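Local coordinates for periplasmic binding protein (Pseudomonas aeruginosa, PDB 2R79) that binds heme in the periplasm, its iron coordinated by the protein, and probably delivers it to an inner-membrane transporter for uptake, at residues 143-148 against 193-198; 208-213 against 232-237; 137-142 against 258-263; 126-131 against 251-256. One frame throughout, in Å; residues are numbered along the deposited sequence.

Interaction 1 (143-148 against 193-198)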
loop_
_atom_site.group_PDB
_atom_site.type_symbol
_atom_site.label_atom_id
_atom_site.label_comp_id
_atom_site.label_asym_id
_atom_site.label_seq_id
_atom_site.Cartn_x
_atom_site.Cartn_y
_atom_site.Cartn_z
ATOM N N GLY A 143 -28.934 -13.718 -20.651
ATOM C CA GLY A 143 -29.958 -12.837 -20.109
ATOM C C GLY A 143 -29.392 -12.229 -18.835
ATOM O O GLY A 143 -28.945 -12.957 -17.948
ATOM N N VAL A 144 -29.415 -10.905 -18.725
ATOM C CA VAL A 144 -28.839 -10.236 -17.562
ATOM C C VAL A 144 -29.710 -9.118 -17.003
ATOM O O VAL A 144 -30.597 -8.605 -17.684
ATOM C CB VAL A 144 -27.449 -9.638 -17.939
ATOM C CG1 VAL A 144 -26.835 -8.886 -16.760
ATOM C CG2 VAL A 144 -26.517 -10.754 -18.404
ATOM N N LEU A 145 -29.457 -8.755 -15.749
ATOM C CA LEU A 145 -30.172 -7.659 -15.106
ATOM C C LEU A 145 -29.135 -6.667 -14.582
ATOM O O LEU A 145 -28.066 -7.068 -14.127
ATOM C CB LEU A 145 -31.027 -8.168 -13.941
ATOM C CG LEU A 145 -32.263 -8.996 -14.298
ATOM C CD1 LEU A 145 -32.855 -9.606 -13.038
ATOM C CD2 LEU A 145 -33.287 -8.108 -14.994
ATOM N N LEU A 146 -29.450 -5.380 -14.669
ATOM C CA LEU A 146 -28.577 -4.309 -14.177
ATOM C C LEU A 146 -29.402 -3.588 -13.109
ATOM O O LEU A 146 -30.503 -3.117 -13.385
ATOM C CB LEU A 146 -28.237 -3.341 -15.319
ATOM C CG LEU A 146 -27.328 -2.099 -15.218
ATOM C CD1 LEU A 146 -27.501 -1.390 -13.904
ATOM C CD2 LEU A 146 -25.899 -2.498 -15.411
ATOM N N VAL A 147 -28.881 -3.503 -11.894
ATOM C CA VAL A 147 -29.615 -2.836 -10.827
ATOM C C VAL A 147 -28.823 -1.710 -10.186
ATOM O O VAL A 147 -27.606 -1.806 -10.032
ATOM C CB VAL A 147 -30.022 -3.827 -9.712
ATOM C CG1 VAL A 147 -30.902 -4.931 -10.282
ATOM C CG2 VAL A 147 -28.785 -4.421 -9.066
ATOM N N ILE A 148 -29.521 -0.636 -9.830
ATOM C CA ILE A 148 -28.885 0.485 -9.166
ATOM C C ILE A 148 -29.240 0.356 -7.695
ATOM O O ILE A 148 -30.415 0.277 -7.338
ATOM C CB ILE A 148 -29.402 1.838 -9.664
ATOM C CG1 ILE A 148 -29.221 1.953 -11.181
ATOM C CG2 ILE A 148 -28.637 2.952 -8.959
ATOM C CD1 ILE A 148 -27.793 1.738 -11.652
ATOM N N LEU A 193 -36.782 -14.250 -12.775
ATOM C CA LEU A 193 -36.121 -13.984 -14.048
ATOM C C LEU A 193 -34.858 -14.822 -14.195
ATOM O O LEU A 193 -34.410 -15.088 -15.307
ATOM C CB LEU A 193 -35.801 -12.497 -14.175
ATOM C CG LEU A 193 -37.012 -11.639 -14.538
ATOM C CD1 LEU A 193 -36.721 -10.178 -14.256
ATOM C CD2 LEU A 193 -37.355 -11.851 -16.012
ATOM N N ASP A 194 -34.298 -15.234 -13.062
ATOM C CA ASP A 194 -33.110 -16.084 -13.019
ATOM C C ASP A 194 -31.993 -15.663 -13.973
ATOM O O ASP A 194 -31.631 -16.406 -14.883
ATOM C CB ASP A 194 -33.512 -17.531 -13.322
ATOM C CG ASP A 194 -32.539 -18.537 -12.738
ATOM O OD1 ASP A 194 -32.653 -19.744 -13.052
ATOM O OD2 ASP A 194 -31.658 -18.115 -11.955
ATOM N N PRO A 195 -31.416 -14.474 -13.760
ATOM C CA PRO A 195 -30.338 -13.950 -14.602
ATOM C C PRO A 195 -29.075 -14.797 -14.535
ATOM O O PRO A 195 -28.751 -15.354 -13.489
ATOM C CB PRO A 195 -30.069 -12.562 -14.020
ATOM C CG PRO A 195 -31.245 -12.282 -13.171
ATOM C CD PRO A 195 -31.636 -13.596 -12.607
ATOM N N VAL A 196 -28.365 -14.880 -15.652
ATOM C CA VAL A 196 -27.108 -15.612 -15.707
ATOM C C VAL A 196 -26.078 -14.780 -14.943
ATOM O O VAL A 196 -25.128 -15.309 -14.371
ATOM C CB VAL A 196 -26.640 -15.793 -17.167
ATOM C CG1 VAL A 196 -25.137 -16.043 -17.225
ATOM C CG2 VAL A 196 -27.381 -16.955 -17.792
ATOM N N ALA A 197 -26.285 -13.469 -14.940
ATOM C CA ALA A 197 -25.397 -12.542 -14.255
ATOM C C ALA A 197 -26.183 -11.307 -13.866
ATOM O O ALA A 197 -27.150 -10.940 -14.533
ATOM C CB ALA A 197 -24.233 -12.151 -15.164
ATOM N N VAL A 198 -25.774 -10.676 -12.778
ATOM C CA VAL A 198 -26.435 -9.473 -12.316
ATOM C C VAL A 198 -25.387 -8.382 -12.181
ATOM O O VAL A 198 -24.342 -8.600 -11.575
ATOM C CB VAL A 198 -27.112 -9.701 -10.944
ATOM C CG1 VAL A 198 -27.730 -8.410 -10.442
ATOM C CG2 VAL A 198 -28.176 -10.768 -11.067
#

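Interaction 2 (208-213 against 232-237)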
loop_
_atom_site.group_PDB
_atom_site.type_symbol
_atom_site.label_atom_id
_atom_site.label_comp_id
_atom_site.label_asym_id
_atom_site.label_seq_id
_atom_site.Cartn_x
_atom_site.Cartn_y
_atom_site.Cartn_z
ATOM N N ASP A 208 -16.985 -6.702 -2.652
ATOM C CA ASP A 208 -17.685 -7.665 -1.813
ATOM C C ASP A 208 -18.675 -7.037 -0.838
ATOM O O ASP A 208 -19.666 -7.664 -0.459
ATOM C CB ASP A 208 -16.678 -8.521 -1.046
ATOM C CG ASP A 208 -15.847 -9.397 -1.965
ATOM O OD1 ASP A 208 -16.443 -10.092 -2.815
ATOM O OD2 ASP A 208 -14.602 -9.396 -1.832
ATOM N N ALA A 209 -18.406 -5.804 -0.432
ATOM C CA ALA A 209 -19.295 -5.110 0.483
ATOM C C ALA A 209 -20.618 -4.893 -0.245
ATOM O O ALA A 209 -21.700 -5.092 0.315
ATOM C CB ALA A 209 -18.682 -3.775 0.897
ATOM N N ALA A 210 -20.521 -4.503 -1.510
ATOM C CA ALA A 210 -21.706 -4.281 -2.311
ATOM C C ALA A 210 -22.463 -5.595 -2.470
ATOM O O ALA A 210 -23.685 -5.620 -2.374
ATOM C CB ALA A 210 -21.322 -3.715 -3.681
ATOM N N ARG A 211 -21.737 -6.688 -2.704
ATOM C CA ARG A 211 -22.368 -7.996 -2.874
ATOM C C ARG A 211 -23.079 -8.440 -1.611
ATOM O O ARG A 211 -24.230 -8.897 -1.659
ATOM C CB ARG A 211 -21.342 -9.065 -3.230
ATOM C CG ARG A 211 -20.652 -8.842 -4.538
ATOM C CD ARG A 211 -19.910 -10.072 -5.011
ATOM N NE ARG A 211 -19.327 -9.773 -6.309
ATOM C CZ ARG A 211 -18.258 -9.003 -6.493
ATOM N NH1 ARG A 211 -17.628 -8.464 -5.461
ATOM N NH2 ARG A 211 -17.856 -8.718 -7.722
ATOM N N ALA A 212 -22.379 -8.316 -0.486
ATOM C CA ALA A 212 -22.925 -8.725 0.795
ATOM C C ALA A 212 -24.183 -7.937 1.128
ATOM O O ALA A 212 -25.181 -8.514 1.550
ATOM C CB ALA A 212 -21.882 -8.547 1.893
ATOM N N ALA A 213 -24.139 -6.621 0.938
ATOM C CA ALA A 213 -25.298 -5.792 1.225
ATOM C C ALA A 213 -26.465 -6.190 0.330
ATOM O O ALA A 213 -27.609 -6.276 0.775
ATOM C CB ALA A 213 -24.963 -4.339 1.017
ATOM N N LEU A 232 -22.107 -11.811 -9.696
ATOM C CA LEU A 232 -22.733 -10.592 -9.223
ATOM C C LEU A 232 -21.609 -9.598 -9.497
ATOM O O LEU A 232 -20.671 -9.478 -8.709
ATOM C CB LEU A 232 -23.020 -10.664 -7.724
ATOM C CG LEU A 232 -24.034 -11.708 -7.257
ATOM C CD1 LEU A 232 -24.243 -11.563 -5.756
ATOM C CD2 LEU A 232 -25.353 -11.524 -8.006
ATOM N N LEU A 233 -21.689 -8.923 -10.638
ATOM C CA LEU A 233 -20.667 -7.975 -11.055
ATOM C C LEU A 233 -20.931 -6.567 -10.547
ATOM O O LEU A 233 -22.031 -6.039 -10.682
ATOM C CB LEU A 233 -20.578 -7.980 -12.578
ATOM C CG LEU A 233 -20.568 -9.392 -13.187
ATOM C CD1 LEU A 233 -20.708 -9.315 -14.696
ATOM C CD2 LEU A 233 -19.291 -10.119 -12.798
ATOM N N VAL A 234 -19.914 -5.953 -9.961
ATOM C CA VAL A 234 -20.063 -4.608 -9.427
ATOM C C VAL A 234 -19.509 -3.597 -10.403
ATOM O O VAL A 234 -18.335 -3.641 -10.767
ATOM C CB VAL A 234 -19.365 -4.483 -8.066
ATOM C CG1 VAL A 234 -19.581 -3.090 -7.487
ATOM C CG2 VAL A 234 -19.931 -5.539 -7.120
ATOM N N LEU A 235 -20.374 -2.688 -10.833
ATOM C CA LEU A 235 -20.002 -1.668 -11.796
ATOM C C LEU A 235 -19.899 -0.288 -11.162
ATOM O O LEU A 235 -20.665 0.055 -10.257
ATOM C CB LEU A 235 -21.039 -1.610 -12.924
ATOM C CG LEU A 235 -20.670 -0.747 -14.131
ATOM C CD1 LEU A 235 -19.606 -1.466 -14.945
ATOM C CD2 LEU A 235 -21.892 -0.487 -14.987
ATOM N N ASP A 236 -18.950 0.498 -11.660
ATOM C CA ASP A 236 -18.742 1.861 -11.194
ATOM C C ASP A 236 -20.008 2.645 -11.534
ATOM O O ASP A 236 -20.316 2.861 -12.701
ATOM C CB ASP A 236 -17.539 2.467 -11.917
ATOM C CG ASP A 236 -17.244 3.886 -11.483
ATOM O OD1 ASP A 236 -18.008 4.441 -10.657
ATOM O OD2 ASP A 236 -16.241 4.447 -11.980
ATOM N N PRO A 237 -20.756 3.082 -10.517
ATOM C CA PRO A 237 -21.995 3.838 -10.754
ATOM C C PRO A 237 -21.865 5.129 -11.567
ATOM O O PRO A 237 -22.808 5.504 -12.273
ATOM C CB PRO A 237 -22.528 4.090 -9.340
ATOM C CG PRO A 237 -21.270 4.159 -8.519
ATOM C CD PRO A 237 -20.447 3.009 -9.078
#

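Interaction 3 (137-142 against 258-263)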
loop_
_atom_site.group_PDB
_atom_site.type_symbol
_atom_site.label_atom_id
_atom_site.label_comp_id
_atom_site.label_asym_id
_atom_site.label_seq_id
_atom_site.Cartn_x
_atom_site.Cartn_y
_atom_site.Cartn_z
ATOM N N LYS A 137 -20.521 -17.030 -31.636
ATOM C CA LYS A 137 -20.467 -18.201 -32.493
ATOM C C LYS A 137 -20.356 -19.456 -31.642
ATOM O O LYS A 137 -20.809 -20.525 -32.044
ATOM C CB LYS A 137 -19.280 -18.111 -33.458
ATOM C CG LYS A 137 -19.580 -17.311 -34.716
ATOM C CD LYS A 137 -20.707 -17.965 -35.505
ATOM C CE LYS A 137 -20.946 -17.264 -36.824
ATOM N NZ LYS A 137 -21.888 -18.035 -37.677
ATOM N N SER A 138 -19.760 -19.324 -30.460
ATOM C CA SER A 138 -19.614 -20.464 -29.564
ATOM C C SER A 138 -20.496 -20.345 -28.306
ATOM O O SER A 138 -20.564 -21.278 -27.502
ATOM C CB SER A 138 -18.149 -20.626 -29.148
ATOM O OG SER A 138 -17.769 -19.635 -28.211
ATOM N N GLN A 139 -21.168 -19.206 -28.136
ATOM C CA GLN A 139 -22.029 -18.990 -26.972
ATOM C C GLN A 139 -23.114 -17.954 -27.248
ATOM O O GLN A 139 -22.839 -16.876 -27.773
ATOM C CB GLN A 139 -21.203 -18.529 -25.766
ATOM C CG GLN A 139 -22.045 -18.297 -24.512
ATOM C CD GLN A 139 -21.318 -17.517 -23.429
ATOM O OE1 GLN A 139 -20.318 -17.975 -22.877
ATOM N NE2 GLN A 139 -21.822 -16.331 -23.121
ATOM N N PRO A 140 -24.365 -18.265 -26.888
ATOM C CA PRO A 140 -25.480 -17.338 -27.107
ATOM C C PRO A 140 -25.489 -16.204 -26.078
ATOM O O PRO A 140 -24.970 -16.355 -24.972
ATOM C CB PRO A 140 -26.699 -18.245 -26.985
ATOM C CG PRO A 140 -26.270 -19.197 -25.909
ATOM C CD PRO A 140 -24.841 -19.534 -26.305
ATOM N N ALA A 141 -26.081 -15.073 -26.449
ATOM C CA ALA A 141 -26.153 -13.915 -25.566
ATOM C C ALA A 141 -26.863 -14.258 -24.255
ATOM O O ALA A 141 -27.966 -14.797 -24.258
ATOM C CB ALA A 141 -26.870 -12.784 -26.269
ATOM N N PRO A 142 -26.242 -13.938 -23.114
ATOM C CA PRO A 142 -26.857 -14.238 -21.815
ATOM C C PRO A 142 -27.910 -13.223 -21.349
ATOM O O PRO A 142 -27.795 -12.021 -21.618
ATOM C CB PRO A 142 -25.656 -14.258 -20.882
ATOM C CG PRO A 142 -24.815 -13.130 -21.443
ATOM C CD PRO A 142 -24.878 -13.398 -22.940
ATOM N N ALA A 258 -16.719 -10.692 -19.203
ATOM C CA ALA A 258 -17.400 -11.439 -18.141
ATOM C C ALA A 258 -18.627 -12.172 -18.702
ATOM O O ALA A 258 -18.986 -13.246 -18.219
ATOM C CB ALA A 258 -17.830 -10.496 -17.031
ATOM N N PHE A 259 -19.261 -11.583 -19.720
ATOM C CA PHE A 259 -20.446 -12.168 -20.350
ATOM C C PHE A 259 -20.120 -13.335 -21.292
ATOM O O PHE A 259 -20.947 -14.225 -21.491
ATOM C CB PHE A 259 -21.223 -11.086 -21.112
ATOM C CG PHE A 259 -21.888 -10.057 -20.220
ATOM C CD1 PHE A 259 -22.371 -8.869 -20.755
ATOM C CD2 PHE A 259 -22.044 -10.285 -18.853
ATOM C CE1 PHE A 259 -22.999 -7.916 -19.946
ATOM C CE2 PHE A 259 -22.671 -9.341 -18.032
ATOM C CZ PHE A 259 -23.149 -8.155 -18.582
ATOM N N TYR A 260 -18.921 -13.320 -21.876
ATOM C CA TYR A 260 -18.471 -14.386 -22.777
ATOM C C TYR A 260 -17.101 -14.826 -22.287
ATOM O O TYR A 260 -16.090 -14.550 -22.926
ATOM C CB TYR A 260 -18.348 -13.879 -24.215
ATOM C CG TYR A 260 -19.641 -13.408 -24.808
ATOM C CD1 TYR A 260 -20.094 -12.107 -24.598
ATOM C CD2 TYR A 260 -20.458 -14.287 -25.522
ATOM C CE1 TYR A 260 -21.337 -11.693 -25.079
ATOM C CE2 TYR A 260 -21.694 -13.884 -26.005
ATOM C CZ TYR A 260 -22.128 -12.587 -25.780
ATOM O OH TYR A 260 -23.347 -12.183 -26.269
ATOM N N PRO A 261 -17.053 -15.526 -21.147
ATOM C CA PRO A 261 -15.801 -16.005 -20.549
ATOM C C PRO A 261 -14.938 -16.918 -21.414
ATOM O O PRO A 261 -13.747 -17.063 -21.156
ATOM C CB PRO A 261 -16.272 -16.684 -19.264
ATOM C CG PRO A 261 -17.630 -17.182 -19.622
ATOM C CD PRO A 261 -18.219 -16.031 -20.398
ATOM N N SER A 262 -15.537 -17.527 -22.432
ATOM C CA SER A 262 -14.812 -18.426 -23.328
ATOM C C SER A 262 -14.265 -17.727 -24.560
ATOM O O SER A 262 -14.020 -18.364 -25.582
ATOM C CB SER A 262 -15.712 -19.572 -23.781
ATOM O OG SER A 262 -16.089 -20.365 -22.677
ATOM N N ALA A 263 -14.091 -16.416 -24.476
ATOM C CA ALA A 263 -13.547 -15.664 -25.596
ATOM C C ALA A 263 -12.361 -14.877 -25.072
ATOM O O ALA A 263 -12.377 -14.434 -23.923
ATOM C CB ALA A 263 -14.593 -14.721 -26.157
HETATM O O HOH W 1 -15.229 -17.721 -28.262
HETATM O O HOH W 2 -17.964 -17.515 -23.763
#

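Interaction 4 (126-131 against 251-256)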
loop_
_atom_site.group_PDB
_atom_site.type_symbol
_atom_site.label_atom_id
_atom_site.label_comp_id
_atom_site.label_asym_id
_atom_site.label_seq_id
_atom_site.Cartn_x
_atom_site.Cartn_y
_atom_site.Cartn_z
ATOM N N ARG A 126 -17.641 -0.070 -32.740
ATOM C CA ARG A 126 -17.712 -0.969 -33.884
ATOM C C ARG A 126 -16.859 -2.199 -33.614
ATOM O O ARG A 126 -17.226 -3.325 -33.956
ATOM C CB ARG A 126 -17.223 -0.270 -35.155
ATOM C CG ARG A 126 -17.559 -1.038 -36.425
ATOM C CD ARG A 126 -17.218 -0.262 -37.684
ATOM N NE ARG A 126 -15.809 -0.374 -38.039
ATOM C CZ ARG A 126 -15.243 0.287 -39.040
ATOM N NH1 ARG A 126 -15.971 1.108 -39.784
ATOM N NH2 ARG A 126 -13.955 0.130 -39.299
ATOM N N ARG A 127 -15.717 -1.972 -32.981
ATOM C CA ARG A 127 -14.792 -3.036 -32.643
ATOM C C ARG A 127 -15.387 -3.946 -31.568
ATOM O O ARG A 127 -15.192 -5.168 -31.591
ATOM C CB ARG A 127 -13.494 -2.417 -32.141
ATOM C CG ARG A 127 -12.413 -3.407 -31.797
ATOM C CD ARG A 127 -11.287 -2.710 -31.043
ATOM N NE ARG A 127 -10.283 -3.660 -30.581
ATOM C CZ ARG A 127 -9.375 -3.393 -29.650
ATOM N NH1 ARG A 127 -9.347 -2.196 -29.076
ATOM N NH2 ARG A 127 -8.500 -4.326 -29.293
ATOM N N GLN A 128 -16.107 -3.342 -30.622
ATOM C CA GLN A 128 -16.734 -4.090 -29.535
ATOM C C GLN A 128 -17.827 -4.996 -30.114
ATOM O O GLN A 128 -17.950 -6.150 -29.713
ATOM C CB GLN A 128 -17.321 -3.120 -28.507
ATOM C CG GLN A 128 -18.103 -3.755 -27.359
ATOM C CD GLN A 128 -17.257 -4.662 -26.478
ATOM O OE1 GLN A 128 -17.299 -5.889 -26.608
ATOM N NE2 GLN A 128 -16.478 -4.065 -25.581
ATOM N N ALA A 129 -18.588 -4.475 -31.073
ATOM C CA ALA A 129 -19.666 -5.228 -31.718
ATOM C C ALA A 129 -19.146 -6.399 -32.546
ATOM O O ALA A 129 -19.769 -7.456 -32.592
ATOM C CB ALA A 129 -20.501 -4.304 -32.601
ATOM N N ASP A 130 -18.017 -6.206 -33.213
ATOM C CA ASP A 130 -17.426 -7.269 -34.014
ATOM C C ASP A 130 -16.898 -8.387 -33.124
ATOM O O ASP A 130 -16.998 -9.566 -33.465
ATOM C CB ASP A 130 -16.288 -6.714 -34.876
ATOM C CG ASP A 130 -16.790 -5.998 -36.123
ATOM O OD1 ASP A 130 -18.022 -5.844 -36.289
ATOM O OD2 ASP A 130 -15.943 -5.587 -36.944
ATOM N N TRP A 131 -16.327 -8.015 -31.980
ATOM C CA TRP A 131 -15.793 -8.992 -31.035
ATOM C C TRP A 131 -16.957 -9.834 -30.509
ATOM O O TRP A 131 -16.855 -11.057 -30.372
ATOM C CB TRP A 131 -15.107 -8.264 -29.881
ATOM C CG TRP A 131 -14.524 -9.147 -28.835
ATOM C CD1 TRP A 131 -13.244 -9.610 -28.777
ATOM C CD2 TRP A 131 -15.191 -9.662 -27.674
ATOM N NE1 TRP A 131 -13.070 -10.380 -27.650
ATOM C CE2 TRP A 131 -14.249 -10.429 -26.956
ATOM C CE3 TRP A 131 -16.494 -9.551 -27.172
ATOM C CZ2 TRP A 131 -14.566 -11.082 -25.762
ATOM C CZ3 TRP A 131 -16.811 -10.205 -25.978
ATOM C CH2 TRP A 131 -15.850 -10.959 -25.290
ATOM N N GLY A 251 -15.358 0.089 -20.177
ATOM C CA GLY A 251 -16.331 -0.602 -19.351
ATOM C C GLY A 251 -16.978 -1.750 -20.108
ATOM O O GLY A 251 -17.167 -2.833 -19.560
ATOM N N LEU A 252 -17.307 -1.519 -21.374
ATOM C CA LEU A 252 -17.914 -2.553 -22.204
ATOM C C LEU A 252 -16.967 -3.734 -22.408
ATOM O O LEU A 252 -17.405 -4.891 -22.468
ATOM C CB LEU A 252 -18.310 -1.979 -23.570
ATOM C CG LEU A 252 -19.372 -0.872 -23.601
ATOM C CD1 LEU A 252 -19.557 -0.404 -25.022
ATOM C CD2 LEU A 252 -20.691 -1.375 -23.045
ATOM N N ALA A 253 -15.669 -3.452 -22.502
ATOM C CA ALA A 253 -14.682 -4.510 -22.714
ATOM C C ALA A 253 -14.635 -5.453 -21.529
ATOM O O ALA A 253 -14.529 -6.663 -21.692
ATOM C CB ALA A 253 -13.296 -3.911 -22.957
ATOM N N ALA A 254 -14.711 -4.891 -20.332
ATOM C CA ALA A 254 -14.680 -5.690 -19.120
ATOM C C ALA A 254 -15.967 -6.506 -18.995
ATOM O O ALA A 254 -15.918 -7.709 -18.742
ATOM C CB ALA A 254 -14.499 -4.786 -17.907
ATOM N N LEU A 255 -17.116 -5.859 -19.181
ATOM C CA LEU A 255 -18.395 -6.563 -19.089
ATOM C C LEU A 255 -18.542 -7.683 -20.113
ATOM O O LEU A 255 -18.933 -8.798 -19.766
ATOM C CB LEU A 255 -19.568 -5.590 -19.254
ATOM C CG LEU A 255 -19.993 -4.815 -18.011
ATOM C CD1 LEU A 255 -21.010 -3.770 -18.394
ATOM C CD2 LEU A 255 -20.569 -5.772 -16.976
ATOM N N SER A 256 -18.235 -7.390 -21.375
ATOM C CA SER A 256 -18.374 -8.396 -22.420
ATOM C C SER A 256 -17.452 -9.578 -22.168
ATOM O O SER A 256 -17.784 -10.709 -22.523
ATOM C CB SER A 256 -18.134 -7.784 -23.819
ATOM O OG SER A 256 -16.814 -7.299 -23.989
#

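Interaction 1 (143-148 against 193-198)
Leu145 and Val198 pair in parallel register with CA atoms 5.0 Å apart, at the point where the strand containing 197-198 joins strand 143-150. The shorter of the two backbone bonds comes just before that pair: Val196 N donates to Gly143 O at 3.1 Å with an angle of 159° at the hydrogen. The next, Leu145 N to Ala197 O, is weak at 3.4 Å. A CA-H...O contact of 3.4 Å from Val198 CA to Leu145 O adds to it.

Side chains divide between the two faces of the sheet. On the face carrying Leu145, that residue's branched end packs against the Pro195 ring in the turn ahead of the strand, although the fine placement of these two is uncertain. More securely, Leu145 CD2 comes within 4.1 Å of Leu193 CD1, the two leucine side chains crossing at about a right angle. With chi1 of -71°, CG stands anti to the carbonyl carbon, and the methyls reach Leu193 and the Pro195 ring. Val198 shares this face, and Ala226 touches it from helix 225-228. Further along the same face, Val147 CG2 approaches Val198 CG1 at 4.3 Å. Val144 points to the other face, where its CG2 is 4.2 Å from Ala197 CB and Leu168 of helix 163-170 packs on it.

Asp194, with positive phi, takes the chain out of the helix, and Pro195 and Val196 lead it to the strand. Such a helix-to-parallel-strand entry is characteristic of the alpha/beta lobes of periplasmic binding proteins; here strand 143-150 carries Ile148, which touches the heme.

Interaction 2 (208-213 against 232-237)
Arg211 and Leu232 meet inside a beta-alpha-beta crossover, in which helix 207-217 lies on the path from strand 197-202 to its parallel neighbour 232-235. The helix segment 208-213 passes the strand at 8.7 Å between axes, with 124° between their chain directions. Arg211 NE donates to Leu232 O at 2.8 Å. The carbonyl receives it in its own plane, but the oxygen is tilted 24° out of the guanidinium plane, and the bond is bent, with 135° at the hydrogen. NH2 may add a weak second bond to the same oxygen, though its position is less certain.

Val234 CG2 lies over one face of the Arg211 guanidinium group, offset toward its rim and 3.8 Å above the plane. That methyl also meets Ala210 CB at 4.1 Å, so it is wedged between helix and arginine. The extended run of Arg211 from CG to NE carries the charged end back along the helix, toward its N-terminal end, and to the strand's first residue, sliding past Leu232 in the opposite direction.

Within this alpha/beta arrangement the arginine is also tied to its own helix: NH1 forms a salt bridge with Asp208 OD1 at 3.3 Å, one turn earlier. Asp278 makes a further long, weak ion pair with NE. Asp208 of a second subunit packs on Asp208 and Ala209. Beyond the strand, Pro237 touches the heme, and the side chain of Val234 is about 11 Å from that ligand.

Interaction 3 (137-142 against 258-263)
Gln139 holds CG anti to its backbone nitrogen (chi1 -179°) and runs on extended, while Tyr260 turns its ring anti to its carbonyl carbon (chi1 -62°); together these torsions lay the amide beside the ring. The two planes are nearly parallel, and Gln139 NE2 approaches Tyr260 CD2 obliquely at 3.4 Å. Gln139 NE2 donates to Phe259 O at 2.8 Å, with 157° at the hydrogen, and donor and acceptor groups lie almost in each other's planes. At the other end of the amide, Gln139 OE1 accepts from a water at 2.6 Å, and that water accepts from Ser262 N at 2.8 Å.

Gln139 O sits in plane at the ring edge, 3.7 Å from Tyr260 CE2. Pro142 fits across the two aromatic residues, its CD 4.0 Å from Tyr260 CZ and its CG 4.1 Å from Phe259 CB. The phenol oxygen, close to Ala141, is hydrogen-bonded to Gly172 O and Gln136 NE2.

Because Phe259 O can only accept, NE2 is the end of the amide that belongs there, and the water is consistent with OE1 at the other. One side chain thus occupies a carbonyl at the end of helix 248-259 and, through water, an amide in the following turn.

Interaction 4 (126-131 against 251-256)
Gln128 brings NE2 over the peptide plane that joins Leu252 to Ala253 in the facing helix, its carboxamide tilted to that plane. From there NE2 is 3.2 Å from Leu252 C and equally 3.2 Å from Ala253 N. This is contact without bonding: the amide nitrogens are two donors, and the angle to Leu252 O is poor. Leu252 CB closes in beside NE2 at 3.4 Å. A bend at chi2 (63°) turns the chain so that the other end of the group, OE1, comes to 3.0 Å from Ser256 OG. That hydroxyl also lies 2.9 Å from Leu252 O, one turn back, so two oxygens flank it.

Trp131, one turn after Gln128, brings the six-membered end of its indole to the same serine. CZ3 is 3.5 Å from Ser256 CB, and Ser256 O meets the ring at its edge, near the plane, 3.4 Å from CH2. The pyrrole side turns elsewhere, NE1 being hydrogen-bonded to Lys264 O.

The two helical segments run almost parallel, 9° apart, with axes 10.8 Å from each other, a separation bridged by the long side chains of Gln128 and Trp131, which reach to Leu252, Ala253 and Ser256. Leu266, in the loop after helix 248-259, touches Gln128 and Trp131. On the inner side, Leu252 and Leu255 pack on helix 163-170, and Ala254 and Leu255 on strand 275-276, so helix 248-259 lies between helix 111-135 and the sheet.

Helix 111-135 supplies 126-131, and the loop after it supplies 137-142; both wait for partners more than a hundred residues later. The intervening chain builds much of the sheet. There interaction 1 closes first, joining strands 143-150 and 197-202, and interaction 2 follows in series, seating helix 207-217 on strand 232-235; Val198 O and Leu233 N, 2.8 Å apart, connect the two. Helix 248-259 and the turn after it then close interactions 4 and 3, whose segments alternate and so cross, with interactions 1 and 2 nested inside both loops. Leu233 reaches Phe259 and Leu255, and Val144 also meets Phe259, so helix 248-259 packs on the sheet, while interaction 4 attaches the long helix to its other side.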